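FACT-Spt16 (Cicer arietinum, PDB 5CE6) forms the N-terminal domain of a FACT histone chaperone subunit and probably takes part in binding histones H3-H4 during transcription. Local coordinates at residues 29-35 with 75-79; 55-59 with 70-74. All blocks are in the same frame, centred on the assembly; numbering follows the deposited sequence. Where two conformers were deposited one is given.

Contact 1 (29-35 with 75-79); sequences FQTRLKA and LWLLG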
ATOM      1  N   PHE A  29       4.528  -7.159 -20.108  1.00 31.07           N
ATOM      2  CA  PHE A  29       3.262  -6.640 -20.617  1.00 21.07           C
ATOM      3  C   PHE A  29       2.379  -7.774 -21.146  1.00 22.43           C
ATOM      4  O   PHE A  29       1.201  -7.858 -20.802  1.00 26.34           O
ATOM      5  CB  PHE A  29       3.515  -5.608 -21.721  1.00 25.72           C
ATOM      6  CG  PHE A  29       2.269  -5.176 -22.438  1.00 26.55           C
ATOM      7  CD1 PHE A  29       1.387  -4.283 -21.845  1.00 21.19           C
ATOM      8  CD2 PHE A  29       1.981  -5.655 -23.706  1.00 27.53           C
ATOM      9  CE1 PHE A  29       0.235  -3.890 -22.497  1.00 20.29           C
ATOM     10  CE2 PHE A  29       0.831  -5.260 -24.370  1.00 26.32           C
ATOM     11  CZ  PHE A  29      -0.039  -4.375 -23.767  1.00 20.65           C
ATOM     12  N   GLN A  30       2.957  -8.658 -21.956  1.00 23.44           N
ATOM     13  CA  GLN A  30       2.196  -9.760 -22.550  1.00 21.53           C
ATOM     14  C   GLN A  30       1.671 -10.728 -21.496  1.00 26.45           C
ATOM     15  O   GLN A  30       0.505 -11.125 -21.526  1.00 27.12           O
ATOM     16  CB  GLN A  30       3.045 -10.526 -23.573  1.00 25.57           C
ATOM     17  CG  GLN A  30       3.279  -9.792 -24.874  1.00 31.78           C
ATOM     18  CD  GLN A  30       4.109 -10.600 -25.855  1.00 44.84           C
ATOM     19  OE1 GLN A  30       3.583 -11.435 -26.589  1.00 45.24           O
ATOM     20  NE2 GLN A  30       5.416 -10.358 -25.865  1.00 47.16           N
ATOM     21  N   THR A  31       2.544 -11.106 -20.571  1.00 23.65           N
ATOM     22  CA  THR A  31       2.185 -12.034 -19.510  1.00 26.32           C
ATOM     23  C   THR A  31       1.075 -11.460 -18.644  1.00 24.58           C
ATOM     24  O   THR A  31       0.095 -12.144 -18.322  1.00 21.33           O
ATOM     25  CB  THR A  31       3.399 -12.369 -18.629  1.00 32.36           C
ATOM     26  OG1 THR A  31       4.369 -13.069 -19.414  1.00 36.29           O
ATOM     27  CG2 THR A  31       2.987 -13.242 -17.467  1.00 32.91           C
ATOM     28  N   ARG A  32       1.218 -10.190 -18.285  1.00 20.28           N
ATOM     29  CA  ARG A  32       0.243  -9.547 -17.419  1.00 16.70           C
ATOM     30  C   ARG A  32      -1.070  -9.199 -18.130  1.00 16.68           C
ATOM     31  O   ARG A  32      -2.136  -9.299 -17.518  1.00 19.36           O
ATOM     32  CB  ARG A  32       0.875  -8.352 -16.702  1.00 19.56           C
ATOM     33  CG  ARG A  32       1.874  -8.807 -15.632  1.00 24.86           C
ATOM     34  CD  ARG A  32       2.574  -7.660 -14.921  1.00 24.86           C
ATOM     35  NE  ARG A  32       3.649  -8.169 -14.066  1.00 26.51           N
ATOM     36  CZ  ARG A  32       4.515  -7.412 -13.396  1.00 20.07           C
ATOM     37  NH1 ARG A  32       4.456  -6.094 -13.469  1.00 19.63           N
ATOM     38  NH2 ARG A  32       5.464  -7.987 -12.663  1.00 20.59           N
ATOM     39  N   LEU A  33      -1.004  -8.839 -19.416  1.00 21.70           N
ATOM     40  CA  LEU A  33      -2.226  -8.583 -20.178  1.00 18.93           C
ATOM     41  C   LEU A  33      -3.038  -9.875 -20.296  1.00 18.81           C
ATOM     42  O   LEU A  33      -4.269  -9.873 -20.176  1.00 24.62           O
ATOM     43  CB  LEU A  33      -1.912  -8.000 -21.566  1.00 23.61           C
ATOM     44  CG  LEU A  33      -3.080  -7.468 -22.403  1.00 22.67           C
ATOM     45  CD1 LEU A  33      -3.772  -6.342 -21.664  1.00 17.19           C
ATOM     46  CD2 LEU A  33      -2.600  -6.989 -23.767  1.00 25.27           C
ATOM     47  N   LYS A  34      -2.338 -10.983 -20.516  1.00 25.82           N
ATOM     48  CA  LYS A  34      -2.978 -12.291 -20.580  1.00 23.88           C
ATOM     49  C   LYS A  34      -3.618 -12.642 -19.242  1.00 23.77           C
ATOM     50  O   LYS A  34      -4.769 -13.080 -19.187  1.00 21.80           O
ATOM     51  CB  LYS A  34      -1.949 -13.355 -20.966  1.00 23.97           C
ATOM     52  CG  LYS A  34      -2.542 -14.652 -21.487  1.00 34.66           C
ATOM     53  CD  LYS A  34      -1.800 -15.106 -22.740  1.00 47.05           C
ATOM     54  CE  LYS A  34      -0.298 -14.873 -22.604  1.00 52.71           C
ATOM     55  NZ  LYS A  34       0.419 -15.019 -23.902  1.00 57.32           N
ATOM     56  N   ALA A  35      -2.864 -12.433 -18.167  1.00 21.72           N
ATOM     57  CA  ALA A  35      -3.355 -12.698 -16.818  1.00 22.51           C
ATOM     58  C   ALA A  35      -4.622 -11.901 -16.538  1.00 24.54           C
ATOM     59  O   ALA A  35      -5.599 -12.438 -16.017  1.00 20.84           O
ATOM     60  CB  ALA A  35      -2.285 -12.378 -15.785  1.00 26.16           C
ATOM     61  N   LEU A  75       1.259   0.913 -13.871  1.00 16.98           N
ATOM     62  CA  LEU A  75       2.573   0.456 -13.418  1.00 17.53           C
ATOM     63  C   LEU A  75       2.732  -1.056 -13.576  1.00 18.10           C
ATOM     64  O   LEU A  75       3.784  -1.549 -14.000  1.00 20.54           O
ATOM     65  CB  LEU A  75       2.792   0.863 -11.947  1.00 15.58           C
ATOM     66  CG  LEU A  75       3.059   2.358 -11.752  1.00 17.47           C
ATOM     67  CD1 LEU A  75       2.940   2.744 -10.286  1.00 21.38           C
ATOM     68  CD2 LEU A  75       4.444   2.709 -12.261  1.00 21.97           C
ATOM     69  N   TRP A  76       1.683  -1.792 -13.229  1.00 15.72           N
ATOM     70  CA  TRP A  76       1.705  -3.246 -13.297  1.00 15.91           C
ATOM     71  C   TRP A  76       1.840  -3.706 -14.738  1.00 16.75           C
ATOM     72  O   TRP A  76       2.669  -4.560 -15.065  1.00 17.49           O
ATOM     73  CB  TRP A  76       0.416  -3.795 -12.679  1.00 14.67           C
ATOM     74  CG  TRP A  76       0.338  -5.291 -12.574  1.00 17.34           C
ATOM     75  CD1 TRP A  76       1.025  -6.095 -11.703  1.00 18.43           C
ATOM     76  CD2 TRP A  76      -0.512  -6.156 -13.334  1.00 16.41           C
ATOM     77  NE1 TRP A  76       0.667  -7.409 -11.894  1.00 21.53           N
ATOM     78  CE2 TRP A  76      -0.281  -7.472 -12.884  1.00 18.79           C
ATOM     79  CE3 TRP A  76      -1.445  -5.942 -14.356  1.00 19.59           C
ATOM     80  CZ2 TRP A  76      -0.944  -8.572 -13.432  1.00 20.77           C
ATOM     81  CZ3 TRP A  76      -2.109  -7.028 -14.886  1.00 16.24           C
ATOM     82  CH2 TRP A  76      -1.852  -8.329 -14.431  1.00 17.56           C
ATOM     83  N   LEU A  77       1.038  -3.108 -15.612  1.00 17.82           N
ATOM     84  CA  LEU A  77       0.964  -3.547 -17.000  1.00 19.75           C
ATOM     85  C   LEU A  77       2.155  -3.048 -17.828  1.00 20.75           C
ATOM     86  O   LEU A  77       2.754  -3.810 -18.606  1.00 20.67           O
ATOM     87  CB  LEU A  77      -0.356  -3.058 -17.615  1.00 22.73           C
ATOM     88  CG  LEU A  77      -1.069  -3.861 -18.704  1.00 35.08           C
ATOM     89  CD1 LEU A  77      -1.239  -5.320 -18.299  1.00 34.24           C
ATOM     90  CD2 LEU A  77      -2.429  -3.243 -18.995  1.00 27.96           C
ATOM     91  N   LEU A  78       2.498  -1.773 -17.645  1.00 21.89           N
ATOM     92  CA  LEU A  78       3.425  -1.074 -18.541  1.00 22.63           C
ATOM     93  C   LEU A  78       4.750  -0.683 -17.886  1.00 25.21           C
ATOM     94  O   LEU A  78       5.719  -0.365 -18.577  1.00 24.68           O
ATOM     95  CB  LEU A  78       2.750   0.174 -19.117  1.00 18.11           C
ATOM     96  CG  LEU A  78       1.541  -0.103 -20.018  1.00 22.66           C
ATOM     97  CD1 LEU A  78       0.664   1.132 -20.168  1.00 26.59           C
ATOM     98  CD2 LEU A  78       1.996  -0.594 -21.376  1.00 24.79           C
ATOM     99  N   GLY A  79       4.787  -0.696 -16.559  1.00 28.53           N
ATOM    100  CA  GLY A  79       6.015  -0.407 -15.836  1.00 26.12           C
ATOM    101  C   GLY A  79       6.258   1.073 -15.613  1.00 23.79           C
ATOM    102  O   GLY A  79       7.299   1.455 -15.081  1.00 24.78           O
TER
HETATM  103  O   HOH W   1       5.888  -3.195 -12.730  1.00 44.56           O
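Arg32 and Trp76 meet because each first torsion turns its side chain into the gap between the two helices. On Arg32, CG stands beside the backbone N (chi1 -71°), and the chain runs extended to NE. On Trp76, CG is anti to the backbone N (chi1 -175°), which lays the indole against the Arg32 side chain. Over one face of the indole, Arg32 CB sits on the six-membered ring, and CD makes a CH-pi contact 3.6 Å from the centroid of the five-membered ring. The guanidinium stacks nearly parallel, planes 11° apart, in an off-centre cation-pi contact. Its NH1 donates to Trp76 O at 2.8 Å. The bond is almost straight, in the guanidinium and carbonyl planes, on a lone pair. A water links Arg32 NH1, by a weak bond, to Leu75 O.

Around Phe29 the contact is mainly apolar. Phe29 CD1 packs on Leu77 CG at 4.0 Å and on Leu78 CD2 at 3.8 Å. Leu77 O sits in plane at the ring edge and 3.5 Å from Phe29 CA, a CA-H...O contact. Leu77 CD1 packs on Leu33 CB at 4.3 Å. Helices 26-42 and 69-78 thus pack together in the SPT16 N-terminal lobe, with Leu33 and Leu77 both on Phe89 of strand 85-89. An alanine in place of Trp76 would probably leave the arginine chain without its aromatic face and its guanidinium freer to turn. Arg32 is tied to Trp76 twice, through ring and carbonyl, with a long, weak ion pair from NH2 to Glu202 OE2, which probably offsets part of the cost of a charge beside a buried contact.

Contact 2 (55-59 with 70-74); sequences AVACP and STALF
The Phe74 ring meets Val56 and Cys58 obliquely, so neither lies squarely on a face or at an edge. Cys58 SG comes within 3.4 Å of Phe74 CD2 and nearly as close to CE2. It stands 63° off the ring normal, an oblique sulfur-aromatic contact. Val56 CG2 comes from the other side of the ring plane, 3.7 Å from Phe74 CE2.

Val56 CG1 packs on Leu73 CD2 at 3.6 Å; CG2 lies mainly against Phe74. The valine and leucine side chains cross at about a right angle. Cys58 SG is anti to its carbonyl carbon (chi1 -65°), which directs the sulfur at the helix. There it also lies 3.6 Å from Thr71 N and 3.7 Å from Thr71 OG1. The polar partner of Ser70 OG is Glu163 OE1, so the buried hydroxyl is satisfied from outside the pair. No hydrogen bond joins the two segments.

The helix segment crosses the strand segment at -98°, with axes 7.8 Å apart. Strand 53-58 is an inner strand of the mixed sheet, beside strands 85-89 and 156-159. Phe191 of helix 188-196 touches both Val56 and Leu73. Phe74 also reaches Thr85 and Met87, so helix 69-78 packs across two adjacent strands of the lobe.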
ATOM      1  N   ALA A  55     -12.753   0.542 -17.994  1.00 17.82           N
ATOM      2  CA  ALA A  55     -12.123   1.843 -18.209  1.00 21.59           C
ATOM      3  C   ALA A  55     -11.304   2.227 -16.995  1.00 25.02           C
ATOM      4  O   ALA A  55     -11.807   2.199 -15.864  1.00 21.66           O
ATOM      5  CB  ALA A  55     -13.183   2.916 -18.480  1.00 19.11           C
ATOM      6  N   VAL A  56     -10.040   2.580 -17.218  1.00 16.07           N
ATOM      7  CA  VAL A  56      -9.216   3.116 -16.137  1.00 15.15           C
ATOM      8  C   VAL A  56      -8.673   4.463 -16.585  1.00 23.74           C
ATOM      9  O   VAL A  56      -8.429   4.676 -17.777  1.00 23.28           O
ATOM     10  CB  VAL A  56      -8.060   2.165 -15.715  1.00 27.22           C
ATOM     11  CG1 VAL A  56      -8.582   0.754 -15.474  1.00 27.11           C
ATOM     12  CG2 VAL A  56      -6.949   2.151 -16.754  1.00 28.99           C
ATOM     13  N   ALA A  57      -8.500   5.378 -15.637  1.00 15.42           N
ATOM     14  CA  ALA A  57      -8.072   6.730 -15.983  1.00 20.52           C
ATOM     15  C   ALA A  57      -7.234   7.342 -14.871  1.00 19.61           C
ATOM     16  O   ALA A  57      -7.555   7.197 -13.689  1.00 21.22           O
ATOM     17  CB  ALA A  57      -9.279   7.607 -16.292  1.00 21.57           C
ATOM     18  N   CYS A  58      -6.151   8.005 -15.257  1.00 17.91           N
ATOM     19  CA  CYS A  58      -5.229   8.617 -14.310  1.00 18.78           C
ATOM     20  C   CYS A  58      -5.168  10.119 -14.530  1.00 16.97           C
ATOM     21  O   CYS A  58      -5.156  10.578 -15.665  1.00 21.34           O
ATOM     22  CB  CYS A  58      -3.837   8.020 -14.471  1.00 17.59           C
ATOM     23  SG  CYS A  58      -3.811   6.287 -14.031  1.00 20.57           S
ATOM     24  N   PRO A  59      -5.129  10.890 -13.432  1.00 18.86           N
ATOM     25  CA  PRO A  59      -5.125  12.354 -13.461  1.00 23.36           C
ATOM     26  C   PRO A  59      -3.756  12.918 -13.832  1.00 19.22           C
ATOM     27  O   PRO A  59      -2.796  12.162 -13.918  1.00 22.06           O
ATOM     28  CB  PRO A  59      -5.474  12.722 -12.008  1.00 23.51           C
ATOM     29  CG  PRO A  59      -4.925  11.626 -11.217  1.00 20.77           C
ATOM     30  CD  PRO A  59      -5.104  10.372 -12.053  1.00 20.04           C
ATOM     31  N   SER A  70      -5.843   2.833 -10.272  0.54 17.42           N
ATOM     32  CA  SER A  70      -5.686   3.004 -11.714  0.54 14.54           C
ATOM     33  C   SER A  70      -4.214   3.193 -12.062  0.54 13.86           C
ATOM     34  O   SER A  70      -3.723   2.655 -13.057  0.54 16.02           O
ATOM     35  CB  SER A  70      -6.489   4.205 -12.193  0.54 18.70           C
ATOM     36  OG  SER A  70      -6.156   5.342 -11.425  0.54 15.03           O
ATOM     37  N   THR A  71      -3.511   3.972 -11.242  1.00 15.91           N
ATOM     38  CA  THR A  71      -2.077   4.162 -11.435  1.00 13.48           C
ATOM     39  C   THR A  71      -1.354   2.828 -11.292  1.00 18.50           C
ATOM     40  O   THR A  71      -0.473   2.490 -12.083  1.00 15.29           O
ATOM     41  CB  THR A  71      -1.512   5.181 -10.444  1.00 16.65           C
ATOM     42  OG1 THR A  71      -2.034   6.479 -10.764  1.00 17.14           O
ATOM     43  CG2 THR A  71       0.010   5.227 -10.529  1.00 19.68           C
ATOM     44  N   ALA A  72      -1.760   2.059 -10.294  1.00 16.45           N
ATOM     45  CA  ALA A  72      -1.180   0.739 -10.084  1.00 11.25           C
ATOM     46  C   ALA A  72      -1.326  -0.173 -11.303  1.00 16.41           C
ATOM     47  O   ALA A  72      -0.403  -0.917 -11.636  1.00 12.45           O
ATOM     48  CB  ALA A  72      -1.782   0.091  -8.844  1.00 14.72           C
ATOM     49  N   LEU A  73      -2.474  -0.120 -11.974  1.00 18.09           N
ATOM     50  CA  LEU A  73      -2.659  -0.929 -13.178  1.00 19.43           C
ATOM     51  C   LEU A  73      -1.673  -0.540 -14.278  1.00 17.33           C
ATOM     52  O   LEU A  73      -1.057  -1.412 -14.896  1.00 16.14           O
ATOM     53  CB  LEU A  73      -4.099  -0.861 -13.695  1.00 16.53           C
ATOM     54  CG  LEU A  73      -4.331  -1.715 -14.941  1.00 19.17           C
ATOM     55  CD1 LEU A  73      -4.077  -3.185 -14.652  1.00 15.94           C
ATOM     56  CD2 LEU A  73      -5.726  -1.507 -15.521  1.00 19.01           C
ATOM     57  N   PHE A  74      -1.533   0.763 -14.534  1.00 16.75           N
ATOM     58  CA  PHE A  74      -0.537   1.221 -15.498  1.00 16.66           C
ATOM     59  C   PHE A  74       0.877   0.775 -15.141  1.00 15.14           C
ATOM     60  O   PHE A  74       1.611   0.321 -16.007  1.00 16.13           O
ATOM     61  CB  PHE A  74      -0.572   2.743 -15.664  1.00 13.96           C
ATOM     62  CG  PHE A  74      -1.659   3.233 -16.568  1.00 18.23           C
ATOM     63  CD1 PHE A  74      -1.484   3.228 -17.948  1.00 25.77           C
ATOM     64  CD2 PHE A  74      -2.832   3.742 -16.046  1.00 27.35           C
ATOM     65  CE1 PHE A  74      -2.479   3.698 -18.795  1.00 24.17           C
ATOM     66  CE2 PHE A  74      -3.835   4.225 -16.883  1.00 30.54           C
ATOM     67  CZ  PHE A  74      -3.660   4.204 -18.255  1.00 29.96           C
TER

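How the contacts relate
From the N terminus the chain runs through helix 26-42, then strand 53-58, then helix 69-78. Contact 2 closes a short loop, with ten residues between its segments. Contact 1 closes a longer one, with 39 residues between, and contact 2 is nested inside it. Both return to helix 69-78: contact 2 uses residues 70-74 and contact 1 follows directly with 75-79. Their centres are 13 Å apart. This helix therefore ties the first helix of the SPT16 N-terminal lobe to an inner strand of its mixed sheet. Strand 85-89, which comes next in the chain, is touched by side chains of both contacts.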